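Local coordinates for extracellular solute-binding protein family 1 (PDB 5CI5), which binds alpha-D-tagatopyranose in its cleft and is probably the sugar-binding component of an ABC transporter, at residues R129-L141 / W328-T341. Numbering follows the deposited sequence.
With T6T (alpha-D-tagatopyranose), chain C.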
loop_
_atom_site.group_PDB
_atom_site.type_symbol
_atom_site.label_atom_id
_atom_site.label_comp_id
_atom_site.label_asym_id
_atom_site.label_seq_id
_atom_site.Cartn_x
_atom_site.Cartn_y
_atom_site.Cartn_z
ATOM N N ARG A 129 13.715 4.730 -15.798
ATOM C CA ARG A 129 12.356 4.441 -15.346
ATOM C C ARG A 129 11.807 3.227 -16.084
ATOM O O ARG A 129 11.833 3.177 -17.321
ATOM C CB ARG A 129 11.476 5.671 -15.554
ATOM C CG ARG A 129 11.830 6.803 -14.583
ATOM C CD ARG A 129 11.110 8.108 -14.879
ATOM N NE ARG A 129 11.607 8.744 -16.087
ATOM C CZ ARG A 129 11.229 9.950 -16.503
ATOM N NH1 ARG A 129 10.350 10.657 -15.816
ATOM N NH2 ARG A 129 11.738 10.441 -17.610
ATOM N N TYR A 130 11.287 2.276 -15.303
ATOM C CA TYR A 130 10.741 1.018 -15.803
ATOM C C TYR A 130 9.269 0.816 -15.462
ATOM O O TYR A 130 8.739 -0.294 -15.639
ATOM C CB TYR A 130 11.537 -0.149 -15.219
ATOM C CG TYR A 130 12.907 -0.355 -15.858
ATOM C CD1 TYR A 130 14.050 0.175 -15.285
ATOM C CD2 TYR A 130 13.042 -1.083 -17.029
ATOM C CE1 TYR A 130 15.294 -0.012 -15.853
ATOM C CE2 TYR A 130 14.278 -1.282 -17.605
ATOM C CZ TYR A 130 15.403 -0.745 -17.011
ATOM O OH TYR A 130 16.646 -0.959 -17.587
ATOM N N GLY A 131 8.609 1.849 -14.940
ATOM C CA GLY A 131 7.186 1.791 -14.709
ATOM C C GLY A 131 6.526 3.147 -14.745
ATOM O O GLY A 131 7.181 4.196 -14.582
ATOM N N LEU A 132 5.216 3.133 -14.974
ATOM C CA LEU A 132 4.405 4.356 -14.986
ATOM C C LEU A 132 3.470 4.302 -13.778
ATOM O O LEU A 132 2.528 3.524 -13.788
ATOM C CB LEU A 132 3.588 4.473 -16.275
ATOM C CG LEU A 132 2.590 5.635 -16.323
ATOM C CD1 LEU A 132 3.228 6.961 -15.888
ATOM C CD2 LEU A 132 1.992 5.714 -17.713
ATOM N N PRO A 133 3.743 5.102 -12.733
ATOM C CA PRO A 133 2.833 5.098 -11.569
ATOM C C PRO A 133 1.404 5.417 -12.006
ATOM O O PRO A 133 1.188 6.437 -12.665
ATOM C CB PRO A 133 3.423 6.192 -10.663
ATOM C CG PRO A 133 4.875 6.186 -11.016
ATOM C CD PRO A 133 4.879 6.013 -12.520
ATOM N N TRP A 134 0.462 4.559 -11.635
ATOM C CA TRP A 134 -0.944 4.722 -12.019
ATOM C C TRP A 134 -1.826 5.215 -10.851
ATOM O O TRP A 134 -2.627 6.130 -11.030
ATOM C CB TRP A 134 -1.501 3.408 -12.581
ATOM C CG TRP A 134 -2.907 3.595 -13.061
ATOM C CD1 TRP A 134 -3.292 4.195 -14.245
ATOM C CD2 TRP A 134 -4.121 3.281 -12.363
ATOM N NE1 TRP A 134 -4.668 4.238 -14.327
ATOM C CE2 TRP A 134 -5.199 3.685 -13.194
ATOM C CE3 TRP A 134 -4.409 2.671 -11.135
ATOM C CZ2 TRP A 134 -6.535 3.528 -12.825
ATOM C CZ3 TRP A 134 -5.757 2.506 -10.769
ATOM C CH2 TRP A 134 -6.800 2.928 -11.620
ATOM N N TYR A 135 -1.735 4.582 -9.677
ATOM C CA TYR A 135 -2.315 5.191 -8.482
ATOM C C TYR A 135 -1.316 5.155 -7.358
ATOM O O TYR A 135 -0.357 4.391 -7.377
ATOM C CB TYR A 135 -3.637 4.525 -8.064
ATOM C CG TYR A 135 -3.631 3.339 -7.102
ATOM C CD1 TYR A 135 -3.386 3.518 -5.748
ATOM C CD2 TYR A 135 -3.983 2.067 -7.535
ATOM C CE1 TYR A 135 -3.459 2.445 -4.861
ATOM C CE2 TYR A 135 -4.071 0.990 -6.658
ATOM C CZ TYR A 135 -3.814 1.193 -5.325
ATOM O OH TYR A 135 -3.932 0.091 -4.494
ATOM N N THR A 136 -1.522 6.069 -6.422
ATOM C CA THR A 136 -0.659 6.147 -5.264
ATOM C C THR A 136 -1.504 6.343 -3.996
ATOM O O THR A 136 -2.754 6.374 -4.041
ATOM C CB THR A 136 0.384 7.274 -5.447
ATOM O OG1 THR A 136 1.379 7.200 -4.415
ATOM C CG2 THR A 136 -0.244 8.677 -5.484
ATOM N N ASP A 137 -0.805 6.422 -2.873
ATOM C CA ASP A 137 -1.417 6.532 -1.569
ATOM C C ASP A 137 -0.349 6.842 -0.533
ATOM O O ASP A 137 0.852 6.820 -0.825
ATOM C CB ASP A 137 -2.160 5.228 -1.197
ATOM C CG ASP A 137 -1.221 4.000 -1.085
ATOM O OD1 ASP A 137 -0.221 4.088 -0.346
ATOM O OD2 ASP A 137 -1.489 2.947 -1.742
ATOM N N CYS A 138 -0.797 7.145 0.681
ATOM C CA CYS A 138 0.094 7.069 1.832
ATOM C C CYS A 138 -0.741 6.468 2.946
ATOM O O CYS A 138 -1.977 6.404 2.854
ATOM C CB CYS A 138 0.690 8.433 2.220
ATOM S SG CYS A 138 -0.470 9.679 2.734
ATOM N N ARG A 139 -0.067 5.981 3.975
ATOM C CA ARG A 139 -0.773 5.262 5.032
ATOM C C ARG A 139 -1.026 6.117 6.244
ATOM O O ARG A 139 -0.189 6.927 6.673
ATOM C CB ARG A 139 -0.015 3.988 5.409
ATOM C CG ARG A 139 -0.507 2.779 4.634
ATOM C CD ARG A 139 0.358 1.539 4.741
ATOM N NE ARG A 139 -0.392 0.378 4.249
ATOM C CZ ARG A 139 -0.548 0.053 2.969
ATOM N NH1 ARG A 139 0.041 0.776 2.023
ATOM N NH2 ARG A 139 -1.280 -1.013 2.634
ATOM N N LEU A 140 -2.227 5.912 6.760
ATOM C CA LEU A 140 -2.840 6.744 7.797
ATOM C C LEU A 140 -3.637 5.890 8.760
ATOM O O LEU A 140 -3.831 4.690 8.532
ATOM C CB LEU A 140 -3.763 7.790 7.169
ATOM C CG LEU A 140 -3.146 8.735 6.142
ATOM C CD1 LEU A 140 -4.235 9.350 5.287
ATOM C CD2 LEU A 140 -2.350 9.803 6.841
ATOM N N LEU A 141 -4.094 6.520 9.835
ATOM C CA LEU A 141 -5.124 5.911 10.663
ATOM C C LEU A 141 -6.458 6.036 9.931
ATOM O O LEU A 141 -6.884 7.140 9.596
ATOM C CB LEU A 141 -5.194 6.576 12.022
ATOM C CG LEU A 141 -6.184 5.988 13.001
ATOM C CD1 LEU A 141 -5.667 4.661 13.539
ATOM C CD2 LEU A 141 -6.482 6.960 14.133
ATOM N N TRP A 328 -8.604 9.381 -15.447
ATOM C CA TRP A 328 -8.455 9.499 -14.006
ATOM C C TRP A 328 -9.490 10.460 -13.418
ATOM O O TRP A 328 -9.955 10.233 -12.316
ATOM C CB TRP A 328 -7.035 9.908 -13.617
ATOM C CG TRP A 328 -6.331 8.748 -13.019
ATOM C CD1 TRP A 328 -5.360 7.973 -13.615
ATOM C CD2 TRP A 328 -6.563 8.172 -11.732
ATOM N NE1 TRP A 328 -4.965 6.973 -12.755
ATOM C CE2 TRP A 328 -5.688 7.074 -11.596
ATOM C CE3 TRP A 328 -7.411 8.484 -10.677
ATOM C CZ2 TRP A 328 -5.643 6.291 -10.441
ATOM C CZ3 TRP A 328 -7.358 7.711 -9.531
ATOM C CH2 TRP A 328 -6.492 6.615 -9.435
HETATM N N MSE A 329 -9.862 11.513 -14.151
HETATM C CA MSE A 329 -10.937 12.382 -13.683
HETATM C C MSE A 329 -12.227 11.580 -13.488
HETATM O O MSE A 329 -12.915 11.706 -12.469
HETATM C CB MSE A 329 -11.180 13.539 -14.655
HETATM C CG MSE A 329 -10.242 14.694 -14.443
HETATM SE SE MSE A 329 -10.565 15.618 -12.741
HETATM C CE MSE A 329 -11.845 16.942 -13.362
ATOM N N LYS A 330 -12.559 10.748 -14.463
ATOM C CA LYS A 330 -13.755 9.942 -14.371
ATOM C C LYS A 330 -13.675 8.935 -13.236
ATOM O O LYS A 330 -14.647 8.729 -12.497
ATOM C CB LYS A 330 -14.011 9.237 -15.704
ATOM C CG LYS A 330 -15.302 8.423 -15.723
ATOM C CD LYS A 330 -15.613 7.945 -17.116
ATOM C CE LYS A 330 -16.919 7.163 -17.172
ATOM N NZ LYS A 330 -17.202 6.685 -18.564
ATOM N N TRP A 331 -12.523 8.311 -13.090
ATOM C CA TRP A 331 -12.314 7.366 -11.996
ATOM C C TRP A 331 -12.551 8.014 -10.633
ATOM O O TRP A 331 -13.301 7.494 -9.812
ATOM C CB TRP A 331 -10.899 6.781 -12.062
ATOM C CG TRP A 331 -10.738 5.672 -11.106
ATOM C CD1 TRP A 331 -10.668 5.772 -9.748
ATOM C CD2 TRP A 331 -10.647 4.287 -11.419
ATOM N NE1 TRP A 331 -10.533 4.522 -9.185
ATOM C CE2 TRP A 331 -10.525 3.592 -10.192
ATOM C CE3 TRP A 331 -10.643 3.564 -12.614
ATOM C CZ2 TRP A 331 -10.394 2.206 -10.130
ATOM C CZ3 TRP A 331 -10.517 2.185 -12.549
ATOM C CH2 TRP A 331 -10.405 1.523 -11.312
ATOM N N VAL A 332 -11.933 9.162 -10.383
ATOM C CA VAL A 332 -12.120 9.861 -9.113
ATOM C C VAL A 332 -13.561 10.293 -8.893
ATOM O O VAL A 332 -14.083 10.196 -7.771
ATOM C CB VAL A 332 -11.217 11.103 -9.027
ATOM C CG1 VAL A 332 -11.726 12.095 -7.946
ATOM C CG2 VAL A 332 -9.835 10.655 -8.744
ATOM N N GLU A 333 -14.188 10.804 -9.948
ATOM C CA GLU A 333 -15.585 11.245 -9.881
ATOM C C GLU A 333 -16.460 10.113 -9.396
ATOM O O GLU A 333 -17.340 10.301 -8.554
ATOM C CB GLU A 333 -16.090 11.736 -11.256
ATOM C CG GLU A 333 -17.603 11.472 -11.544
ATOM C CD GLU A 333 -18.038 11.772 -12.996
ATOM O OE1 GLU A 333 -17.247 11.563 -13.953
ATOM O OE2 GLU A 333 -19.197 12.208 -13.182
ATOM N N GLU A 334 -16.239 8.938 -9.958
ATOM C CA GLU A 334 -17.095 7.805 -9.677
ATOM C C GLU A 334 -16.761 7.110 -8.373
ATOM O O GLU A 334 -17.669 6.723 -7.635
ATOM C CB GLU A 334 -17.022 6.802 -10.819
ATOM C CG GLU A 334 -17.623 7.333 -12.100
ATOM C CD GLU A 334 -17.575 6.327 -13.231
ATOM O OE1 GLU A 334 -16.915 5.274 -13.065
ATOM O OE2 GLU A 334 -18.195 6.596 -14.286
ATOM N N LYS A 335 -15.471 6.945 -8.085
ATOM C CA LYS A 335 -15.055 6.045 -7.004
ATOM C C LYS A 335 -14.428 6.725 -5.789
ATOM O O LYS A 335 -14.358 6.112 -4.724
ATOM C CB LYS A 335 -14.067 4.994 -7.538
ATOM C CG LYS A 335 -14.613 4.104 -8.680
ATOM C CD LYS A 335 -15.993 3.480 -8.399
ATOM C CE LYS A 335 -15.872 2.133 -7.713
ATOM N NZ LYS A 335 -17.166 1.647 -7.166
ATOM N N GLY A 336 -13.936 7.955 -5.935
ATOM C CA GLY A 336 -13.377 8.664 -4.795
ATOM C C GLY A 336 -12.073 8.108 -4.234
ATOM O O GLY A 336 -11.719 8.431 -3.114
ATOM N N GLY A 337 -11.386 7.264 -4.998
ATOM C CA GLY A 337 -10.078 6.766 -4.622
ATOM C C GLY A 337 -9.703 5.660 -5.599
ATOM O O GLY A 337 -10.547 5.215 -6.387
ATOM N N PRO A 338 -8.441 5.208 -5.563
ATOM C CA PRO A 338 -7.363 5.738 -4.717
ATOM C C PRO A 338 -6.846 7.083 -5.234
ATOM O O PRO A 338 -7.510 7.734 -6.040
ATOM C CB PRO A 338 -6.263 4.665 -4.806
ATOM C CG PRO A 338 -6.894 3.478 -5.504
ATOM C CD PRO A 338 -7.992 4.048 -6.350
HETATM N N MSE A 339 -5.661 7.491 -4.798
HETATM C CA MSE A 339 -5.131 8.777 -5.182
HETATM C C MSE A 339 -4.531 8.731 -6.583
HETATM O O MSE A 339 -3.726 7.837 -6.892
HETATM C CB MSE A 339 -4.071 9.224 -4.179
HETATM C CG MSE A 339 -3.472 10.570 -4.452
HETATM SE SE MSE A 339 -2.369 11.059 -2.918
HETATM C CE MSE A 339 -1.243 12.350 -3.738
ATOM N N PRO A 340 -4.914 9.696 -7.435
ATOM C CA PRO A 340 -4.283 9.746 -8.750
ATOM C C PRO A 340 -2.798 10.041 -8.621
ATOM O O PRO A 340 -2.410 10.843 -7.772
ATOM C CB PRO A 340 -4.997 10.913 -9.470
ATOM C CG PRO A 340 -6.271 11.195 -8.660
ATOM C CD PRO A 340 -6.013 10.678 -7.280
ATOM N N THR A 341 -1.983 9.410 -9.457
ATOM C CA THR A 341 -0.582 9.801 -9.593
ATOM C C THR A 341 -0.420 11.126 -10.351
ATOM O O THR A 341 0.647 11.705 -10.297
ATOM C CB THR A 341 0.230 8.731 -10.310
ATOM O OG1 THR A 341 -0.326 8.485 -11.611
ATOM C CG2 THR A 341 0.220 7.458 -9.483
HETATM O O3 T6T C . -0.138 0.826 -0.780
HETATM C C3 T6T C . -0.386 -0.156 -1.781
HETATM C C4 T6T C . 0.867 -1.016 -1.944
HETATM O O4 T6T C . 2.003 -0.181 -2.204
HETATM C C5 T6T C . 1.058 -1.812 -0.671
HETATM O O5 T6T C . 2.215 -2.643 -0.776
HETATM C C6 T6T C . -0.187 -2.641 -0.374
HETATM O O6 T6T C . -1.304 -1.765 -0.228
HETATM C C2 T6T C . -1.572 -0.978 -1.393
HETATM O O2 T6T C . -1.929 -1.845 -2.477
HETATM C C1 T6T C . -2.790 -0.087 -1.062
HETATM O O1 T6T C . -3.130 0.786 -2.075
#
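Trp134 and Tyr135 of a sugar-binding strand pack on Trp328, Trp331 and Pro338, where helix 325-335 turns into the short antiparallel strand 339-340 of this periplasmic binding-protein fold. Trp134 and Tyr135 form a classic beta bulge opposite Trp301; the Trp134 indole goes to the helix and the Tyr135 ring to Pro338. With CG anti to the backbone N (chi1 -176°), the Trp134 indole reaches back toward the helix. NE1 of Trp328 lies over one of its faces, and its edge is driven into the face of Trp331, Trp134 CH2 lying 3.9 Å from Trp331 CH2 with the planes at 86°. Broad, flat indoles fill this tight, buried side; Trp134 NE1 is satisfied by the carbonyl of Leu322, and Trp331 NE1 by Gly337 O at 2.9 Å, nearly in its ring plane.

Gly336, just past the helix, takes a positive phi that glycine adopts easily, and the cis peptide before Pro338 turns the chain back to the strand. Compact Pro338 covers one face of the Tyr135 ring in a CH-pi contact, its CG 3.5 Å from the ring centroid and almost over its centre. Backbone pairing is brief: Thr136 N donates to Met339 O at 2.9 Å almost straight (173°), while the return bond from Met339 N to Thr136 O is weak. Thr341 suits its place by using both branches: CG2 lies against the Trp134 carbonyl carbon, and OG1 donates to Pro133 O from above the carbonyl plane.

By contrast, the outer side of helix 325-335 is open to solvent, and charged Lys330, Glu333 and Glu334 suit it. Toward the sugar, the strand turns polar, and the acidic Asp137 suits a cluster of hydroxyls: its OD2 accepts from both O1 and O3 of the tagatose, each at 2.7 Å.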